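Side-chain contacts in PipY (Synechococcus elongatus, PDB 5NLC), which binds the cofactor pyridoxal 5'-phosphate and is probably involved in keeping the cellular level of this vitamin B6 form in balance: residues A[31-36]-A[42-47]; A[54-59]-A[65-70]. One frame throughout, in Å; residues are numbered along the deposited sequence.

Both contacts lie in the modified TIM barrel of a fold type III PLP protein, each packing a segment in or near a helix on the strand that follows it. Contact 1 precedes contact 2 in the chain, and their centres are about 8 Å apart. Strands 43-46 and 66-69 are parallel neighbours, joined by probable hydrogen bonds from T66 N to R42 O at 2.8 Å and from H68 N to F44 O at 2.9 Å. The cofactor is not bound here. N47, which binds it in another structure of the protein, follows strand 43-46 at the end of segment 42-47. The predicted attachment site, K26, lies about 9 Å from both I33 and W67, side chain to side chain.

Contact 1: A[31-36]-A[42-47]; sequences AAIREA and RHFGEN
I33 lays its CG2 methyl over the middle of the F44 ring, while A36 meets the same ring at its edge; these two approaches define the contact. The evidence for the first is a CH-pi geometry in which I33 CG2 sits 3.9 Å from the centroid of the F44 ring and only 13° off its normal. I33 CG2 lies 3.8 Å from both F44 CE2 and F44 CZ. With CG1 beside the backbone N (chi1 -65°), the CG2 branch of I33 stands anti to that N, and this is the branch that descends on the ring. I33 CG1 has a looser touch, 4.2 Å from F44 CD2. The two side chains run past each other in opposite directions, with the methyl over the ring centre.

A36 comes from another direction: A36 CB lies near the ring plane, 3.9 Å from F44 CE2. One phenyl group is therefore bounded on a face and along its rim by residues three apart in the helix. No hydrogen bond crosses between the segments, and all three touching residues are buried.

In the fold, this seats helix 30-38 on strand 43-46 within the beta-alpha-beta unit that starts at strand 20-24. I33 also reaches W67 of strand 66-69 and K55 of helix 49-56, whereas A36 packs against I4 of helix 4-14.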
ATOM      1  N   ALA A  31      -6.335  19.538   8.463  1.00 18.43           N
ATOM      2  CA  ALA A  31      -6.394  19.773   9.903  1.00 18.32           C
ATOM      3  C   ALA A  31      -6.601  18.481  10.694  1.00 18.12           C
ATOM      4  O   ALA A  31      -6.111  18.369  11.820  1.00 18.77           O
ATOM      5  CB  ALA A  31      -7.506  20.746  10.187  1.00 18.81           C
ATOM      6  N   ALA A  32      -7.344  17.526  10.118  1.00 18.86           N
ATOM      7  CA  ALA A  32      -7.547  16.190  10.674  1.00 18.57           C
ATOM      8  C   ALA A  32      -6.272  15.379  10.668  1.00 17.52           C
ATOM      9  O   ALA A  32      -6.013  14.670  11.635  1.00 17.24           O
ATOM     10  CB  ALA A  32      -8.616  15.439   9.900  1.00 20.01           C
ATOM     11  N   ILE A  33      -5.486  15.494   9.602  1.00 16.94           N
ATOM     12  CA  ILE A  33      -4.151  14.881   9.524  1.00 17.45           C
ATOM     13  C   ILE A  33      -3.241  15.428  10.620  1.00 16.54           C
ATOM     14  O   ILE A  33      -2.563  14.623  11.284  1.00 16.48           O
ATOM     15  CB  ILE A  33      -3.484  15.044   8.128  1.00 17.66           C
ATOM     16  CG1 ILE A  33      -4.327  14.258   7.104  1.00 19.20           C
ATOM     17  CG2 ILE A  33      -2.034  14.573   8.148  1.00 17.83           C
ATOM     18  CD1 ILE A  33      -3.908  14.502   5.660  1.00 20.41           C
ATOM     19  N   ARG A  34      -3.257  16.746  10.881  1.00 16.44           N
ATOM     20  CA  ARG A  34      -2.498  17.263  11.997  1.00 16.07           C
ATOM     21  C   ARG A  34      -2.952  16.739  13.325  1.00 16.14           C
ATOM     22  O   ARG A  34      -2.094  16.348  14.152  1.00 16.24           O
ATOM     23  CB  ARG A  34      -2.505  18.775  12.058  1.00 16.57           C
ATOM     24  CG  ARG A  34      -1.748  19.424  10.912  1.00 16.68           C
ATOM     25  CD  ARG A  34      -1.463  20.879  11.221  1.00 17.43           C
ATOM     26  NE  ARG A  34      -0.640  21.440  10.126  1.00 17.55           N
ATOM     27  CZ  ARG A  34       0.648  21.268   9.937  1.00 18.10           C
ATOM     28  NH1 ARG A  34       1.396  20.657  10.799  1.00 19.05           N
ATOM     29  NH2 ARG A  34       1.204  21.784   8.857  1.00 19.14           N
ATOM     30  N   GLU A  35      -4.274  16.653  13.547  1.00 16.41           N
ATOM     31  CA  GLU A  35      -4.786  16.021  14.766  1.00 17.42           C
ATOM     32  C   GLU A  35      -4.302  14.548  14.941  1.00 17.39           C
ATOM     33  O   GLU A  35      -3.918  14.144  16.061  1.00 17.41           O
ATOM     34  CB  GLU A  35      -6.316  16.175  14.890  1.00 18.54           C
ATOM     35  CG  GLU A  35      -6.928  15.725  16.191  1.00 20.12           C
ATOM     36  CD  GLU A  35      -8.438  15.962  16.302  1.00 21.18           C
ATOM     37  OE1 GLU A  35      -9.040  16.780  15.519  1.00 22.19           O
ATOM     38  OE2 GLU A  35      -9.054  15.321  17.182  1.00 23.64           O
ATOM     39  N   ALA A  36      -4.354  13.773  13.859  1.00 16.73           N
ATOM     40  CA  ALA A  36      -3.869  12.419  13.884  1.00 16.98           C
ATOM     41  C   ALA A  36      -2.413  12.315  14.160  1.00 16.71           C
ATOM     42  O   ALA A  36      -1.987  11.444  14.923  1.00 16.84           O
ATOM     43  CB  ALA A  36      -4.228  11.680  12.612  1.00 17.20           C
ATOM     44  N   ARG A  42       1.676   8.435  11.765  1.00 18.42           N
ATOM     45  CA  ARG A  42       2.683   8.841  10.803  1.00 18.68           C
ATOM     46  C   ARG A  42       2.471   8.432   9.381  1.00 17.84           C
ATOM     47  O   ARG A  42       2.974   9.108   8.459  1.00 17.57           O
ATOM     48  CB  ARG A  42       4.067   8.356  11.238  1.00 20.65           C
ATOM     49  CG  ARG A  42       4.487   8.934  12.605  1.00 21.12           C
ATOM     50  CD  ARG A  42       4.806  10.383  12.550  1.00 22.36           C
ATOM     51  NE  ARG A  42       5.179  10.937  13.872  1.00 23.93           N
ATOM     52  CZ  ARG A  42       4.346  11.404  14.798  1.00 23.70           C
ATOM     53  NH1 ARG A  42       3.038  11.383  14.631  1.00 22.41           N
ATOM     54  NH2 ARG A  42       4.849  11.909  15.913  1.00 25.07           N
ATOM     55  N   HIS A  43       1.736   7.345   9.169  1.00 16.49           N
ATOM     56  CA  HIS A  43       1.472   6.847   7.824  1.00 16.49           C
ATOM     57  C   HIS A  43       0.087   7.224   7.352  1.00 15.70           C
ATOM     58  O   HIS A  43      -0.914   6.903   8.012  1.00 15.03           O
ATOM     59  CB  HIS A  43       1.568   5.330   7.846  1.00 16.90           C
ATOM     60  CG  HIS A  43       2.929   4.824   8.183  1.00 17.55           C
ATOM     61  ND1 HIS A  43       3.994   4.923   7.310  1.00 18.23           N
ATOM     62  CD2 HIS A  43       3.410   4.237   9.309  1.00 18.28           C
ATOM     63  CE1 HIS A  43       5.084   4.437   7.884  1.00 19.49           C
ATOM     64  NE2 HIS A  43       4.736   3.956   9.077  1.00 19.39           N
ATOM     65  N   PHE A  44       0.033   7.935   6.248  1.00 15.13           N
ATOM     66  CA  PHE A  44      -1.185   8.433   5.668  1.00 15.99           C
ATOM     67  C   PHE A  44      -1.278   8.021   4.247  1.00 17.23           C
ATOM     68  O   PHE A  44      -0.265   7.935   3.543  1.00 18.40           O
ATOM     69  CB  PHE A  44      -1.250   9.952   5.780  1.00 15.98           C
ATOM     70  CG  PHE A  44      -1.352  10.429   7.190  1.00 15.48           C
ATOM     71  CD1 PHE A  44      -0.211  10.603   7.941  1.00 15.72           C
ATOM     72  CD2 PHE A  44      -2.583  10.530   7.812  1.00 15.48           C
ATOM     73  CE1 PHE A  44      -0.261  11.008   9.272  1.00 15.57           C
ATOM     74  CE2 PHE A  44      -2.651  10.946   9.146  1.00 15.38           C
ATOM     75  CZ  PHE A  44      -1.511  11.182   9.888  1.00 15.12           C
ATOM     76  N   GLY A  45      -2.482   7.635   3.846  1.00 17.98           N
ATOM     77  CA  GLY A  45      -2.702   7.063   2.550  1.00 19.05           C
ATOM     78  C   GLY A  45      -3.792   7.815   1.762  1.00 20.46           C
ATOM     79  O   GLY A  45      -4.835   8.243   2.338  1.00 19.48           O
ATOM     80  N   GLU A  46      -3.554   7.938   0.458  1.00 21.14           N
ATOM     81  CA  GLU A  46      -4.537   8.548  -0.438  1.00 23.50           C
ATOM     82  C   GLU A  46      -4.781   7.576  -1.591  1.00 23.05           C
ATOM     83  O   GLU A  46      -3.901   6.818  -1.953  1.00 20.59           O
ATOM     84  CB  GLU A  46      -4.040   9.877  -0.948  1.00 25.54           C
ATOM     85  CG  GLU A  46      -3.976  11.003   0.135  1.00 27.16           C
ATOM     86  CD  GLU A  46      -5.314  11.661   0.442  1.00 30.33           C
ATOM     87  OE1 GLU A  46      -6.204  11.662  -0.456  1.00 33.80           O
ATOM     88  OE2 GLU A  46      -5.503  12.193   1.600  1.00 31.79           O
ATOM     89  N   ASN A  47      -5.957   7.651  -2.197  1.00 24.68           N
ATOM     90  CA  ASN A  47      -6.261   6.752  -3.323  1.00 28.31           C
ATOM     91  C   ASN A  47      -5.835   7.363  -4.649  1.00 28.03           C
ATOM     92  O   ASN A  47      -5.579   6.626  -5.557  1.00 28.51           O
ATOM     93  CB  ASN A  47      -7.739   6.399  -3.433  1.00 31.18           C
ATOM     94  CG  ASN A  47      -8.172   5.350  -2.437  1.00 35.65           C
ATOM     95  OD1 ASN A  47      -7.363   4.794  -1.656  1.00 35.93           O
ATOM     96  ND2 ASN A  47      -9.470   5.096  -2.426  1.00 37.77           N
TER

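Contact 2: A[54-59]-A[65-70]; sequences AKQAEL and LTWHLL
Q56 and L59 pack on the indole of W67 in a buried contact of mixed character, a glutamine on an indole face with leucines around it and a water bridge, where the chain turns back from helix 49-56 into strand 66-69 of a beta-alpha-beta unit.

Q56 supplies one face of the indole. Q56 CG lies 4.0 Å from the centroid of the W67 five-membered ring, 24° off the normal, as expected for a CH-pi contact. Extended beyond CG, the glutamine runs along the ring rather than turning from it, bringing Q56 NE2 to 3.3 Å from W67 CG, above the plane but offset toward the rim. The amide is tilted 53° to the indole and so is not stacked flat on it. On the opposite face, L65 of the strand segment itself places its CD2 3.5 Å from the plane of the W67 ring. L59 approaches the ring near its plane, L59 CD1 lying 4.0 Å from W67 CZ2, with the two side chains crossing at about a right angle. L59 also touches L65 loosely, L59 CB to L65 CD1 at 4.4 Å.

Water 1 accepts from W67 NE1 at 3.2 Å and donates to Q56 O at 2.8 Å. A leucine in place of W67 would probably leave this water without its indole donor and open a gap between Q56 and L65.

Chemically, Q56 lays both its CG methylene and its amide NE2 over the indole face, a CH-pi contact with a polar nitrogen beside it, while its OE1 is hydrogen-bonded to H84. Its carbonyl O receives both the water and L59 N, and through that water the indole N-H is tied to the backbone of segment 54-59.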
ATOM      1  N   ALA A  54      -2.595  18.072  -3.584  1.00 35.50           N
ATOM      2  CA  ALA A  54      -3.279  19.271  -3.123  1.00 38.67           C
ATOM      3  C   ALA A  54      -3.120  19.448  -1.608  1.00 38.75           C
ATOM      4  O   ALA A  54      -2.895  20.544  -1.122  1.00 42.58           O
ATOM      5  CB  ALA A  54      -4.757  19.234  -3.503  1.00 39.25           C
ATOM      6  N   LYS A  55      -3.151  18.353  -0.879  1.00 35.64           N
ATOM      7  CA  LYS A  55      -3.224  18.402   0.561  1.00 35.16           C
ATOM      8  C   LYS A  55      -1.836  18.458   1.206  1.00 34.01           C
ATOM      9  O   LYS A  55      -1.703  18.878   2.353  1.00 32.15           O
ATOM     10  CB  LYS A  55      -3.893  17.116   1.003  1.00 35.91           C
ATOM     11  CG  LYS A  55      -4.859  17.276   2.124  1.00 36.91           C
ATOM     12  CD  LYS A  55      -5.492  15.935   2.433  1.00 36.17           C
ATOM     13  CE  LYS A  55      -6.621  15.638   1.493  1.00 35.84           C
ATOM     14  NZ  LYS A  55      -7.335  14.411   1.913  1.00 33.51           N
ATOM     15  N   GLN A  56      -0.825  17.977   0.483  1.00 31.09           N
ATOM     16  CA  GLN A  56       0.536  17.844   1.003  1.00 30.00           C
ATOM     17  C   GLN A  56       1.272  19.141   1.308  1.00 29.08           C
ATOM     18  O   GLN A  56       2.089  19.156   2.238  1.00 25.28           O
ATOM     19  CB  GLN A  56       1.397  17.020   0.056  1.00 29.56           C
ATOM     20  CG  GLN A  56       1.008  15.565   0.053  1.00 29.39           C
ATOM     21  CD  GLN A  56       1.876  14.719  -0.900  1.00 30.14           C
ATOM     22  OE1 GLN A  56       2.566  15.244  -1.797  1.00 29.73           O
ATOM     23  NE2 GLN A  56       1.826  13.402  -0.732  1.00 29.65           N
ATOM     24  N   ALA A  57       1.002  20.224   0.548  1.00 30.19           N
ATOM     25  CA  ALA A  57       1.862  21.428   0.640  1.00 31.45           C
ATOM     26  C   ALA A  57       1.926  22.069   2.018  1.00 29.93           C
ATOM     27  O   ALA A  57       3.020  22.376   2.503  1.00 29.17           O
ATOM     28  CB  ALA A  57       1.500  22.477  -0.393  1.00 33.73           C
ATOM     29  N   GLU A  58       0.802  22.196   2.705  1.00 29.47           N
ATOM     30  CA  GLU A  58       0.829  22.781   4.068  1.00 29.40           C
ATOM     31  C   GLU A  58       1.483  21.908   5.141  1.00 27.07           C
ATOM     32  O   GLU A  58       1.875  22.400   6.217  1.00 26.77           O
ATOM     33  CB  GLU A  58      -0.572  23.125   4.567  1.00 30.99           C
ATOM     34  CG  GLU A  58      -1.151  24.395   3.946  1.00 32.76           C
ATOM     35  CD  GLU A  58      -1.670  24.174   2.511  1.00 35.17           C
ATOM     36  OE1 GLU A  58      -1.756  23.013   2.054  1.00 38.15           O
ATOM     37  OE2 GLU A  58      -1.989  25.157   1.806  1.00 40.46           O
ATOM     38  N   LEU A  59       1.592  20.635   4.837  1.00 23.99           N
ATOM     39  CA  LEU A  59       2.002  19.651   5.826  1.00 23.84           C
ATOM     40  C   LEU A  59       3.489  19.303   5.740  1.00 24.16           C
ATOM     41  O   LEU A  59       3.960  18.461   6.511  1.00 23.44           O
ATOM     42  CB  LEU A  59       1.174  18.382   5.660  1.00 22.70           C
ATOM     43  CG  LEU A  59      -0.329  18.521   5.897  1.00 23.23           C
ATOM     44  CD1 LEU A  59      -1.084  17.311   5.390  1.00 22.84           C
ATOM     45  CD2 LEU A  59      -0.676  18.780   7.358  1.00 23.54           C
ATOM     46  N   LEU A  65       6.279  12.190   8.274  1.00 27.92           N
ATOM     47  CA  LEU A  65       5.018  11.806   7.738  1.00 27.08           C
ATOM     48  C   LEU A  65       5.367  10.953   6.507  1.00 24.48           C
ATOM     49  O   LEU A  65       6.109  11.401   5.652  1.00 24.02           O
ATOM     50  CB  LEU A  65       4.222  13.091   7.398  1.00 29.84           C
ATOM     51  CG  LEU A  65       2.702  12.947   7.333  1.00 31.33           C
ATOM     52  CD1 LEU A  65       2.136  14.314   7.007  1.00 34.53           C
ATOM     53  CD2 LEU A  65       2.322  11.995   6.203  1.00 31.83           C
ATOM     54  N   THR A  66       4.874   9.725   6.445  1.00 21.40           N
ATOM     55  CA  THR A  66       5.054   8.869   5.325  1.00 19.76           C
ATOM     56  C   THR A  66       3.746   8.763   4.497  1.00 18.87           C
ATOM     57  O   THR A  66       2.696   8.417   5.063  1.00 17.50           O
ATOM     58  CB  THR A  66       5.484   7.496   5.818  1.00 20.13           C
ATOM     59  OG1 THR A  66       6.706   7.616   6.510  1.00 20.06           O
ATOM     60  CG2 THR A  66       5.681   6.524   4.719  1.00 19.89           C
ATOM     61  N   TRP A  67       3.816   9.138   3.190  1.00 17.98           N
ATOM     62  CA  TRP A  67       2.673   9.106   2.304  1.00 18.20           C
ATOM     63  C   TRP A  67       2.661   7.827   1.440  1.00 17.25           C
ATOM     64  O   TRP A  67       3.684   7.487   0.787  1.00 17.00           O
ATOM     65  CB  TRP A  67       2.716  10.281   1.348  1.00 19.13           C
ATOM     66  CG  TRP A  67       2.381  11.612   2.032  1.00 21.02           C
ATOM     67  CD1 TRP A  67       3.257  12.573   2.469  1.00 22.94           C
ATOM     68  CD2 TRP A  67       1.105  12.049   2.389  1.00 22.41           C
ATOM     69  NE1 TRP A  67       2.569  13.602   3.065  1.00 24.10           N
ATOM     70  CE2 TRP A  67       1.237  13.315   3.006  1.00 23.81           C
ATOM     71  CE3 TRP A  67      -0.179  11.506   2.238  1.00 22.50           C
ATOM     72  CZ2 TRP A  67       0.108  14.063   3.468  1.00 25.11           C
ATOM     73  CZ3 TRP A  67      -1.297  12.297   2.680  1.00 24.46           C
ATOM     74  CH2 TRP A  67      -1.129  13.505   3.323  1.00 23.82           C
ATOM     75  N   HIS A  68       1.493   7.230   1.378  1.00 16.55           N
ATOM     76  CA  HIS A  68       1.248   5.950   0.701  1.00 16.11           C
ATOM     77  C   HIS A  68       0.203   6.182  -0.378  1.00 16.51           C
ATOM     78  O   HIS A  68      -0.888   6.735  -0.067  1.00 16.92           O
ATOM     79  CB  HIS A  68       0.675   4.951   1.706  1.00 15.81           C
ATOM     80  CG  HIS A  68       1.629   4.546   2.790  1.00 15.67           C
ATOM     81  ND1 HIS A  68       2.275   3.338   2.781  1.00 15.39           N
ATOM     82  CD2 HIS A  68       2.059   5.182   3.895  1.00 16.15           C
ATOM     83  CE1 HIS A  68       3.085   3.259   3.823  1.00 15.63           C
ATOM     84  NE2 HIS A  68       2.924   4.340   4.554  1.00 15.88           N
ATOM     85  N   LEU A  69       0.468   5.757  -1.616  1.00 16.05           N
ATOM     86  CA  LEU A  69      -0.520   5.769  -2.644  1.00 16.52           C
ATOM     87  C   LEU A  69      -1.150   4.392  -2.701  1.00 16.89           C
ATOM     88  O   LEU A  69      -0.485   3.380  -2.882  1.00 16.18           O
ATOM     89  CB  LEU A  69       0.114   6.167  -4.010  1.00 17.06           C
ATOM     90  CG  LEU A  69      -0.818   6.062  -5.201  1.00 17.49           C
ATOM     91  CD1 LEU A  69      -1.978   7.028  -5.027  1.00 18.68           C
ATOM     92  CD2 LEU A  69      -0.095   6.401  -6.481  1.00 17.79           C
ATOM     93  N   LEU A  70      -2.480   4.363  -2.565  1.00 17.58           N
ATOM     94  CA  LEU A  70      -3.186   3.151  -2.397  1.00 18.88           C
ATOM     95  C   LEU A  70      -4.048   2.738  -3.586  1.00 20.19           C
ATOM     96  O   LEU A  70      -4.526   1.612  -3.601  1.00 21.52           O
ATOM     97  CB  LEU A  70      -4.073   3.279  -1.161  1.00 18.85           C
ATOM     98  CG  LEU A  70      -3.351   3.558   0.160  1.00 19.06           C
ATOM     99  CD1 LEU A  70      -4.411   3.770   1.245  1.00 20.43           C
ATOM    100  CD2 LEU A  70      -2.357   2.490   0.473  1.00 19.76           C
TER
HETATM  101  O   HOH W   1       3.253  16.749   2.917  1.00 28.33           O